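Protein piwi (Drosophila melanogaster, PDB 6KR6) binds piRNAs directly and, in complex with them, represses transposable elements as a nuclear Argonaute-family protein of the Piwi subfamily. Local coordinates at residues Thr564-Leu575 and Leu760-Trp771. Sequence-based numbering, arbitrary orientation.
With nucleotides of chain B.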
ATOM      1  N   THR A 564       9.041  28.597   2.266  1.00 80.10           N
ATOM      2  CA  THR A 564       8.713  27.683   3.353  1.00 75.54           C
ATOM      3  C   THR A 564       7.632  28.274   4.245  1.00 69.83           C
ATOM      4  O   THR A 564       7.858  29.326   4.862  1.00 70.50           O
ATOM      5  CB  THR A 564       9.969  27.377   4.164  1.00 76.52           C
ATOM      6  OG1 THR A 564      11.037  27.030   3.274  1.00 78.21           O
ATOM      7  CG2 THR A 564       9.723  26.224   5.104  1.00 78.78           C
ATOM      8  N   PRO A 565       6.457  27.647   4.347  1.00 70.64           N
ATOM      9  CA  PRO A 565       5.422  28.195   5.242  1.00 68.94           C
ATOM     10  C   PRO A 565       5.717  27.971   6.714  1.00 68.69           C
ATOM     11  O   PRO A 565       5.441  28.856   7.533  1.00 68.84           O
ATOM     12  CB  PRO A 565       4.148  27.457   4.801  1.00 60.24           C
ATOM     13  CG  PRO A 565       4.458  26.918   3.451  1.00 64.83           C
ATOM     14  CD  PRO A 565       5.918  26.603   3.465  1.00 71.77           C
ATOM     15  N   TRP A 566       6.249  26.808   7.082  1.00 63.46           N
ATOM     16  CA  TRP A 566       6.573  26.523   8.473  1.00 67.32           C
ATOM     17  C   TRP A 566       7.693  25.489   8.519  1.00 71.93           C
ATOM     18  O   TRP A 566       8.139  24.979   7.488  1.00 76.77           O
ATOM     19  CB  TRP A 566       5.331  26.062   9.248  1.00 77.42           C
ATOM     20  CG  TRP A 566       4.733  24.756   8.790  1.00 74.38           C
ATOM     21  CD1 TRP A 566       5.193  23.499   9.067  1.00 66.90           C
ATOM     22  CD2 TRP A 566       3.547  24.580   8.004  1.00 66.13           C
ATOM     23  NE1 TRP A 566       4.378  22.557   8.492  1.00 68.30           N
ATOM     24  CE2 TRP A 566       3.359  23.194   7.834  1.00 63.03           C
ATOM     25  CE3 TRP A 566       2.629  25.460   7.420  1.00 72.39           C
ATOM     26  CZ2 TRP A 566       2.296  22.667   7.107  1.00 65.24           C
ATOM     27  CZ3 TRP A 566       1.574  24.935   6.700  1.00 68.35           C
ATOM     28  CH2 TRP A 566       1.417  23.552   6.550  1.00 71.79           C
ATOM     29  N   MET A 567       8.142  25.177   9.733  1.00 72.62           N
ATOM     30  CA  MET A 567       9.271  24.278   9.929  1.00 71.43           C
ATOM     31  C   MET A 567       9.143  23.616  11.295  1.00 67.45           C
ATOM     32  O   MET A 567       8.446  24.109  12.185  1.00 73.33           O
ATOM     33  CB  MET A 567      10.604  25.036   9.783  1.00 68.48           C
ATOM     34  CG  MET A 567      11.893  24.241  10.042  1.00 82.06           C
ATOM     35  SD  MET A 567      12.075  22.694   9.128  1.00 77.85           S
ATOM     36  CE  MET A 567      11.663  23.199   7.466  1.00 83.03           C
ATOM     37  N   ILE A 568       9.809  22.477  11.439  1.00 72.86           N
ATOM     38  CA  ILE A 568       9.807  21.709  12.669  1.00 78.51           C
ATOM     39  C   ILE A 568      11.119  21.962  13.402  1.00 79.01           C
ATOM     40  O   ILE A 568      12.123  22.375  12.813  1.00 83.14           O
ATOM     41  CB  ILE A 568       9.600  20.205  12.370  1.00 78.97           C
ATOM     42  CG1 ILE A 568       9.420  19.393  13.654  1.00 85.66           C
ATOM     43  CG2 ILE A 568      10.759  19.659  11.549  1.00 67.38           C
ATOM     44  CD1 ILE A 568       8.280  19.861  14.510  1.00 79.89           C
ATOM     45  N   GLU A 569      11.110  21.737  14.715  1.00 71.32           N
ATOM     46  CA  GLU A 569      12.337  21.776  15.505  1.00 69.30           C
ATOM     47  C   GLU A 569      13.175  20.545  15.180  1.00 83.96           C
ATOM     48  O   GLU A 569      12.782  19.417  15.491  1.00 90.48           O
ATOM     49  CB  GLU A 569      12.007  21.840  16.993  1.00 80.44           C
ATOM     50  CG  GLU A 569      11.458  23.180  17.458  1.00 91.73           C
ATOM     51  CD  GLU A 569      11.119  23.185  18.936  1.00 98.97           C
ATOM     52  OE1 GLU A 569      10.685  22.129  19.444  1.00107.65           O
ATOM     53  OE2 GLU A 569      11.293  24.237  19.589  1.00 93.08           O
ATOM     54  N   LEU A 570      14.333  20.755  14.558  1.00 85.64           N
ATOM     55  CA  LEU A 570      15.163  19.662  14.046  1.00 81.78           C
ATOM     56  C   LEU A 570      16.539  19.690  14.693  1.00 92.47           C
ATOM     57  O   LEU A 570      17.392  20.510  14.309  1.00 91.56           O
ATOM     58  CB  LEU A 570      15.286  19.757  12.527  1.00 79.41           C
ATOM     59  CG  LEU A 570      16.156  18.716  11.822  1.00 82.37           C
ATOM     60  CD1 LEU A 570      15.601  17.317  12.033  1.00 79.03           C
ATOM     61  CD2 LEU A 570      16.270  19.035  10.339  1.00 70.43           C
ATOM     62  N   PRO A 571      16.813  18.819  15.671  1.00103.02           N
ATOM     63  CA  PRO A 571      18.126  18.811  16.343  1.00101.34           C
ATOM     64  C   PRO A 571      19.137  17.893  15.657  1.00100.30           C
ATOM     65  O   PRO A 571      19.676  16.957  16.257  1.00104.88           O
ATOM     66  CB  PRO A 571      17.762  18.326  17.750  1.00107.82           C
ATOM     67  CG  PRO A 571      16.630  17.375  17.513  1.00105.83           C
ATOM     68  CD  PRO A 571      15.851  17.919  16.333  1.00 98.22           C
ATOM     69  N   LEU A 572      19.406  18.167  14.382  1.00101.17           N
ATOM     70  CA  LEU A 572      20.387  17.403  13.621  1.00 95.64           C
ATOM     71  C   LEU A 572      21.044  18.313  12.593  1.00 90.85           C
ATOM     72  O   LEU A 572      20.385  19.169  11.999  1.00 94.75           O
ATOM     73  CB  LEU A 572      19.750  16.190  12.932  1.00 88.03           C
ATOM     74  CG  LEU A 572      19.710  14.896  13.746  1.00 89.61           C
ATOM     75  CD1 LEU A 572      19.101  13.769  12.927  1.00 93.84           C
ATOM     76  CD2 LEU A 572      21.105  14.524  14.224  1.00 92.62           C
ATOM     77  N   SER A 573      22.345  18.117  12.389  1.00 91.39           N
ATOM     78  CA  SER A 573      23.146  18.951  11.503  1.00 91.15           C
ATOM     79  C   SER A 573      23.538  18.163  10.261  1.00 85.72           C
ATOM     80  O   SER A 573      23.943  16.999  10.362  1.00 70.68           O
ATOM     81  CB  SER A 573      24.402  19.460  12.220  1.00 95.32           C
ATOM     82  OG  SER A 573      24.073  20.156  13.408  1.00112.56           O
ATOM     83  N   GLY A 574      23.426  18.801   9.101  1.00 75.56           N
ATOM     84  CA  GLY A 574      23.805  18.167   7.849  1.00 72.25           C
ATOM     85  C   GLY A 574      22.993  16.943   7.484  1.00 74.57           C
ATOM     86  O   GLY A 574      23.555  15.959   6.986  1.00 74.08           O
ATOM     87  N   LEU A 575      21.685  16.980   7.712  1.00 81.45           N
ATOM     88  CA  LEU A 575      20.803  15.860   7.408  1.00 67.65           C
ATOM     89  C   LEU A 575      20.029  16.144   6.130  1.00 69.22           C
ATOM     90  O   LEU A 575      19.429  17.214   5.983  1.00 76.26           O
ATOM     91  CB  LEU A 575      19.836  15.599   8.564  1.00 71.37           C
ATOM     92  CG  LEU A 575      18.558  14.818   8.246  1.00 58.37           C
ATOM     93  CD1 LEU A 575      18.862  13.416   7.732  1.00 64.03           C
ATOM     94  CD2 LEU A 575      17.654  14.752   9.468  1.00 72.22           C
ATOM     95  N   LEU A 760      12.305  11.418  15.015  1.00 69.69           N
ATOM     96  CA  LEU A 760      12.656  12.116  13.782  1.00 73.94           C
ATOM     97  C   LEU A 760      11.640  11.837  12.683  1.00 75.39           C
ATOM     98  O   LEU A 760      11.287  12.735  11.909  1.00 72.80           O
ATOM     99  CB  LEU A 760      14.059  11.714  13.330  1.00 67.29           C
ATOM    100  CG  LEU A 760      14.502  12.205  11.949  1.00 70.96           C
ATOM    101  CD1 LEU A 760      14.447  13.724  11.866  1.00 70.46           C
ATOM    102  CD2 LEU A 760      15.898  11.700  11.621  1.00 75.98           C
ATOM    103  N   THR A 761      11.160  10.596  12.594  1.00 75.81           N
ATOM    104  CA  THR A 761      10.154  10.273  11.586  1.00 76.54           C
ATOM    105  C   THR A 761       8.834  10.982  11.876  1.00 75.74           C
ATOM    106  O   THR A 761       8.189  11.515  10.960  1.00 72.15           O
ATOM    107  CB  THR A 761       9.952   8.760  11.517  1.00 71.41           C
ATOM    108  OG1 THR A 761      11.221   8.118  11.333  1.00 66.95           O
ATOM    109  CG2 THR A 761       9.041   8.401  10.360  1.00 66.81           C
ATOM    110  N   TYR A 762       8.423  11.014  13.145  1.00 73.49           N
ATOM    111  CA  TYR A 762       7.211  11.745  13.502  1.00 69.73           C
ATOM    112  C   TYR A 762       7.355  13.232  13.193  1.00 74.19           C
ATOM    113  O   TYR A 762       6.393  13.880  12.763  1.00 69.75           O
ATOM    114  CB  TYR A 762       6.877  11.524  14.979  1.00 68.99           C
ATOM    115  CG  TYR A 762       5.535  12.089  15.396  1.00 69.93           C
ATOM    116  CD1 TYR A 762       4.366  11.710  14.749  1.00 75.03           C
ATOM    117  CD2 TYR A 762       5.436  12.992  16.449  1.00 78.23           C
ATOM    118  CE1 TYR A 762       3.139  12.219  15.129  1.00 68.54           C
ATOM    119  CE2 TYR A 762       4.212  13.505  16.837  1.00 75.39           C
ATOM    120  CZ  TYR A 762       3.068  13.116  16.175  1.00 66.04           C
ATOM    121  OH  TYR A 762       1.849  13.625  16.559  1.00 81.80           O
ATOM    122  N   LYS A 763       8.554  13.786  13.401  1.00 75.20           N
ATOM    123  CA  LYS A 763       8.816  15.171  13.017  1.00 71.10           C
ATOM    124  C   LYS A 763       8.664  15.361  11.514  1.00 67.84           C
ATOM    125  O   LYS A 763       7.963  16.272  11.057  1.00 65.64           O
ATOM    126  CB  LYS A 763      10.221  15.585  13.460  1.00 73.08           C
ATOM    127  CG  LYS A 763      10.357  15.937  14.928  1.00 76.55           C
ATOM    128  CD  LYS A 763      11.801  16.272  15.263  1.00 73.78           C
ATOM    129  CE  LYS A 763      11.995  16.537  16.747  1.00 85.64           C
ATOM    130  NZ  LYS A 763      11.216  17.716  17.219  1.00 86.72           N
ATOM    131  N   MET A 764       9.324  14.506  10.727  1.00 69.54           N
ATOM    132  CA  MET A 764       9.242  14.605   9.274  1.00 64.18           C
ATOM    133  C   MET A 764       7.822  14.406   8.766  1.00 66.43           C
ATOM    134  O   MET A 764       7.527  14.773   7.624  1.00 66.76           O
ATOM    135  CB  MET A 764      10.179  13.586   8.621  1.00 68.82           C
ATOM    136  CG  MET A 764      11.655  13.802   8.932  1.00 75.14           C
ATOM    137  SD  MET A 764      12.243  15.452   8.508  1.00 75.41           S
ATOM    138  CE  MET A 764      11.831  15.525   6.767  1.00 79.58           C
ATOM    139  N   CYS A 765       6.948  13.816   9.579  1.00 70.52           N
ATOM    140  CA  CYS A 765       5.533  13.718   9.231  1.00 63.97           C
ATOM    141  C   CYS A 765       4.781  15.045   9.344  1.00 67.88           C
ATOM    142  O   CYS A 765       3.595  15.087   8.999  1.00 64.72           O
ATOM    143  CB  CYS A 765       4.849  12.667  10.108  1.00 65.64           C
ATOM    144  SG  CYS A 765       5.065  10.966   9.536  1.00 67.97           S
ATOM    145  N   HIS A 766       5.424  16.122   9.798  1.00 69.09           N
ATOM    146  CA  HIS A 766       4.754  17.402  10.017  1.00 66.75           C
ATOM    147  C   HIS A 766       4.932  18.396   8.873  1.00 69.11           C
ATOM    148  O   HIS A 766       4.441  19.525   8.979  1.00 71.61           O
ATOM    149  CB  HIS A 766       5.263  18.059  11.310  1.00 61.21           C
ATOM    150  CG  HIS A 766       4.773  17.410  12.568  1.00 66.70           C
ATOM    151  ND1 HIS A 766       5.313  16.243  13.063  1.00 71.05           N
ATOM    152  CD2 HIS A 766       3.809  17.780  13.444  1.00 73.06           C
ATOM    153  CE1 HIS A 766       4.695  15.914  14.183  1.00 66.09           C
ATOM    154  NE2 HIS A 766       3.777  16.830  14.437  1.00 70.47           N
ATOM    155  N   LEU A 767       5.611  18.019   7.789  1.00 58.88           N
ATOM    156  CA  LEU A 767       6.133  18.990   6.833  1.00 65.52           C
ATOM    157  C   LEU A 767       5.485  18.901   5.452  1.00 69.99           C
ATOM    158  O   LEU A 767       6.087  19.315   4.459  1.00 66.68           O
ATOM    159  CB  LEU A 767       7.649  18.837   6.708  1.00 64.93           C
ATOM    160  CG  LEU A 767       8.493  19.179   7.938  1.00 66.84           C
ATOM    161  CD1 LEU A 767       9.908  18.649   7.775  1.00 58.67           C
ATOM    162  CD2 LEU A 767       8.510  20.681   8.178  1.00 69.01           C
ATOM    163  N   TYR A 768       4.267  18.373   5.361  1.00 66.81           N
ATOM    164  CA  TYR A 768       3.532  18.369   4.098  1.00 62.25           C
ATOM    165  C   TYR A 768       2.654  19.615   4.060  1.00 67.79           C
ATOM    166  O   TYR A 768       1.644  19.695   4.765  1.00 76.51           O
ATOM    167  CB  TYR A 768       2.701  17.100   3.936  1.00 69.60           C
ATOM    168  CG  TYR A 768       2.057  16.979   2.571  1.00 72.52           C
ATOM    169  CD1 TYR A 768       2.834  16.833   1.428  1.00 68.06           C
ATOM    170  CD2 TYR A 768       0.677  17.012   2.424  1.00 68.06           C
ATOM    171  CE1 TYR A 768       2.255  16.728   0.177  1.00 63.22           C
ATOM    172  CE2 TYR A 768       0.088  16.903   1.179  1.00 65.60           C
ATOM    173  CZ  TYR A 768       0.881  16.762   0.060  1.00 68.30           C
ATOM    174  OH  TYR A 768       0.297  16.654  -1.180  1.00 76.84           O
ATOM    175  N   TYR A 769       3.034  20.580   3.224  1.00 70.89           N
ATOM    176  CA  TYR A 769       2.457  21.916   3.279  1.00 70.25           C
ATOM    177  C   TYR A 769       1.059  22.011   2.679  1.00 73.79           C
ATOM    178  O   TYR A 769       0.380  23.020   2.902  1.00 82.68           O
ATOM    179  CB  TYR A 769       3.394  22.903   2.583  1.00 62.86           C
ATOM    180  CG  TYR A 769       4.728  23.042   3.280  1.00 70.74           C
ATOM    181  CD1 TYR A 769       4.803  23.093   4.668  1.00 64.75           C
ATOM    182  CD2 TYR A 769       5.910  23.107   2.557  1.00 72.54           C
ATOM    183  CE1 TYR A 769       6.017  23.213   5.312  1.00 62.28           C
ATOM    184  CE2 TYR A 769       7.130  23.226   3.192  1.00 65.31           C
ATOM    185  CZ  TYR A 769       7.177  23.280   4.570  1.00 66.62           C
ATOM    186  OH  TYR A 769       8.391  23.397   5.205  1.00 75.56           O
ATOM    187  N   ASN A 770       0.607  21.006   1.931  1.00 72.95           N
ATOM    188  CA  ASN A 770      -0.767  21.009   1.450  1.00 71.13           C
ATOM    189  C   ASN A 770      -1.764  20.573   2.513  1.00 73.14           C
ATOM    190  O   ASN A 770      -2.974  20.649   2.274  1.00 80.45           O
ATOM    191  CB  ASN A 770      -0.910  20.107   0.219  1.00 75.46           C
ATOM    192  CG  ASN A 770      -0.800  20.874  -1.084  1.00 79.67           C
ATOM    193  OD1 ASN A 770      -0.313  22.003  -1.114  1.00 82.40           O
ATOM    194  ND2 ASN A 770      -1.257  20.262  -2.172  1.00 68.51           N
ATOM    195  N   TRP A 771      -1.292  20.122   3.673  1.00 67.56           N
ATOM    196  CA  TRP A 771      -2.156  19.642   4.744  1.00 73.37           C
ATOM    197  C   TRP A 771      -1.701  20.273   6.050  1.00 80.40           C
ATOM    198  O   TRP A 771      -0.554  20.081   6.465  1.00 82.61           O
ATOM    199  CB  TRP A 771      -2.113  18.112   4.828  1.00 75.93           C
ATOM    200  CG  TRP A 771      -3.059  17.519   5.828  1.00 84.29           C
ATOM    201  CD1 TRP A 771      -2.733  16.939   7.020  1.00 83.82           C
ATOM    202  CD2 TRP A 771      -4.487  17.444   5.724  1.00 92.08           C
ATOM    203  NE1 TRP A 771      -3.867  16.506   7.663  1.00 84.79           N
ATOM    204  CE2 TRP A 771      -4.958  16.805   6.889  1.00 93.09           C
ATOM    205  CE3 TRP A 771      -5.413  17.855   4.761  1.00101.47           C
ATOM    206  CZ2 TRP A 771      -6.311  16.568   7.117  1.00101.64           C
ATOM    207  CZ3 TRP A 771      -6.757  17.618   4.988  1.00104.00           C
ATOM    208  CH2 TRP A 771      -7.192  16.981   6.157  1.00103.67           C
TER
ATOM    209  P     U B   3      -5.492  21.378  -4.361  1.00 75.51           P
ATOM    210  OP1   U B   3      -4.067  21.151  -4.717  1.00 76.84           O
ATOM    211  OP2   U B   3      -6.568  20.941  -5.286  1.00 79.50           O
ATOM    212  O5'   U B   3      -5.749  20.699  -2.943  1.00 74.63           O
ATOM    213  C5'   U B   3      -4.823  20.863  -1.879  1.00 79.16           C
ATOM    214  C4'   U B   3      -5.311  20.195  -0.617  1.00 82.31           C
ATOM    215  O4'   U B   3      -6.581  20.761  -0.217  1.00 97.87           O
ATOM    216  C3'   U B   3      -5.580  18.701  -0.713  1.00103.43           C
ATOM    217  O3'   U B   3      -4.391  17.944  -0.563  1.00103.28           O
ATOM    218  C2'   U B   3      -6.590  18.459   0.410  1.00108.60           C
ATOM    219  O2'   U B   3      -5.928  18.254   1.649  1.00106.55           O
ATOM    220  C1'   U B   3      -7.341  19.795   0.472  1.00104.86           C
ATOM    221  N1    U B   3      -8.708  19.736  -0.100  1.00103.10           N
ATOM    222  C2    U B   3      -9.725  19.360   0.760  1.00111.79           C
ATOM    223  O2    U B   3      -9.527  19.074   1.929  1.00113.60           O
ATOM    224  N3    U B   3     -10.981  19.327   0.204  1.00111.79           N
ATOM    225  C4    U B   3     -11.317  19.631  -1.098  1.00108.04           C
ATOM    226  O4    U B   3     -12.495  19.553  -1.449  1.00114.91           O
ATOM    227  C5    U B   3     -10.213  20.018  -1.924  1.00 97.18           C
ATOM    228  C6    U B   3      -8.976  20.059  -1.410  1.00 97.55           C
ATOM    229  P     U B   4      -3.921  16.903  -1.694  1.00 93.95           P
ATOM    230  OP1   U B   4      -2.446  17.017  -1.819  1.00 77.66           O
ATOM    231  OP2   U B   4      -4.784  17.071  -2.892  1.00104.14           O
ATOM    232  O5'   U B   4      -4.241  15.483  -1.052  1.00 94.01           O
ATOM    233  C5'   U B   4      -3.909  15.213   0.305  1.00101.20           C
ATOM    234  C4'   U B   4      -4.945  14.346   0.973  1.00119.84           C
ATOM    235  O4'   U B   4      -6.242  14.999   0.891  1.00126.28           O
ATOM    236  C3'   U B   4      -5.122  12.954   0.368  1.00120.45           C
ATOM    237  O3'   U B   4      -5.357  12.003   1.405  1.00125.71           O
ATOM    238  C2'   U B   4      -6.377  13.107  -0.487  1.00119.71           C
ATOM    239  O2'   U B   4      -7.092  11.908  -0.703  1.00116.67           O
ATOM    240  C1'   U B   4      -7.188  14.114   0.323  1.00122.30           C
ATOM    241  N1    U B   4      -8.134  14.897  -0.487  1.00125.02           N
ATOM    242  C2    U B   4      -9.287  15.361   0.117  1.00122.96           C
ATOM    243  O2    U B   4      -9.543  15.172   1.296  1.00124.55           O
ATOM    244  N3    U B   4     -10.124  16.072  -0.706  1.00123.98           N
ATOM    245  C4    U B   4      -9.936  16.350  -2.045  1.00119.36           C
ATOM    246  O4    U B   4     -10.785  17.002  -2.654  1.00118.24           O
ATOM    247  C5    U B   4      -8.727  15.825  -2.600  1.00118.56           C
ATOM    248  C6    U B   4      -7.891  15.130  -1.821  1.00123.37           C
TER
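In the Piwi domain, which has the RNase H fold, Trp-566 and Tyr-769 join the chain just before the short strand 567-568 to the RNA-binding loop after helix 754-764. The edge of the Tyr-769 ring meets one face of the Trp-566 indole in a T-shaped stack, planes at 89°. Tyr-769 OH also donates to Trp-566 O at 2.8 Å. Pro-565 CD sits over the centre of the Tyr-769 ring, a CH-pi contact 3.5 Å from its centroid. With chi1 at 64°, Trp-566 CG lies between its backbone N and carbonyl carbon, and this brings the indole against 760-771. There Trp-566 NE1 donates nearly straight to His-766 O at 3.1 Å, within both the ring and carbonyl planes. Replacing Trp-566 by an alanine is likely to leave His-766 O without this donor and the Tyr-769 ring edge without the face it stacks on. Tyr-768 and Asn-770, on either side of Tyr-769 in sequence, reach the RNA. Tyr-768 OH donates to OP1 of U4 of chain B at 2.8 Å. Asn-770 ND2 adds a weak bond and also bonds Leu-810 O. At the helix end, Lys-763 runs across Ile-568 CG1. Lys-763 NZ donates to Glu-569 O at 2.9 Å and also bonds Gln-408. Leu-760 packs its methyls on Leu-570, Leu-572 and Leu-575.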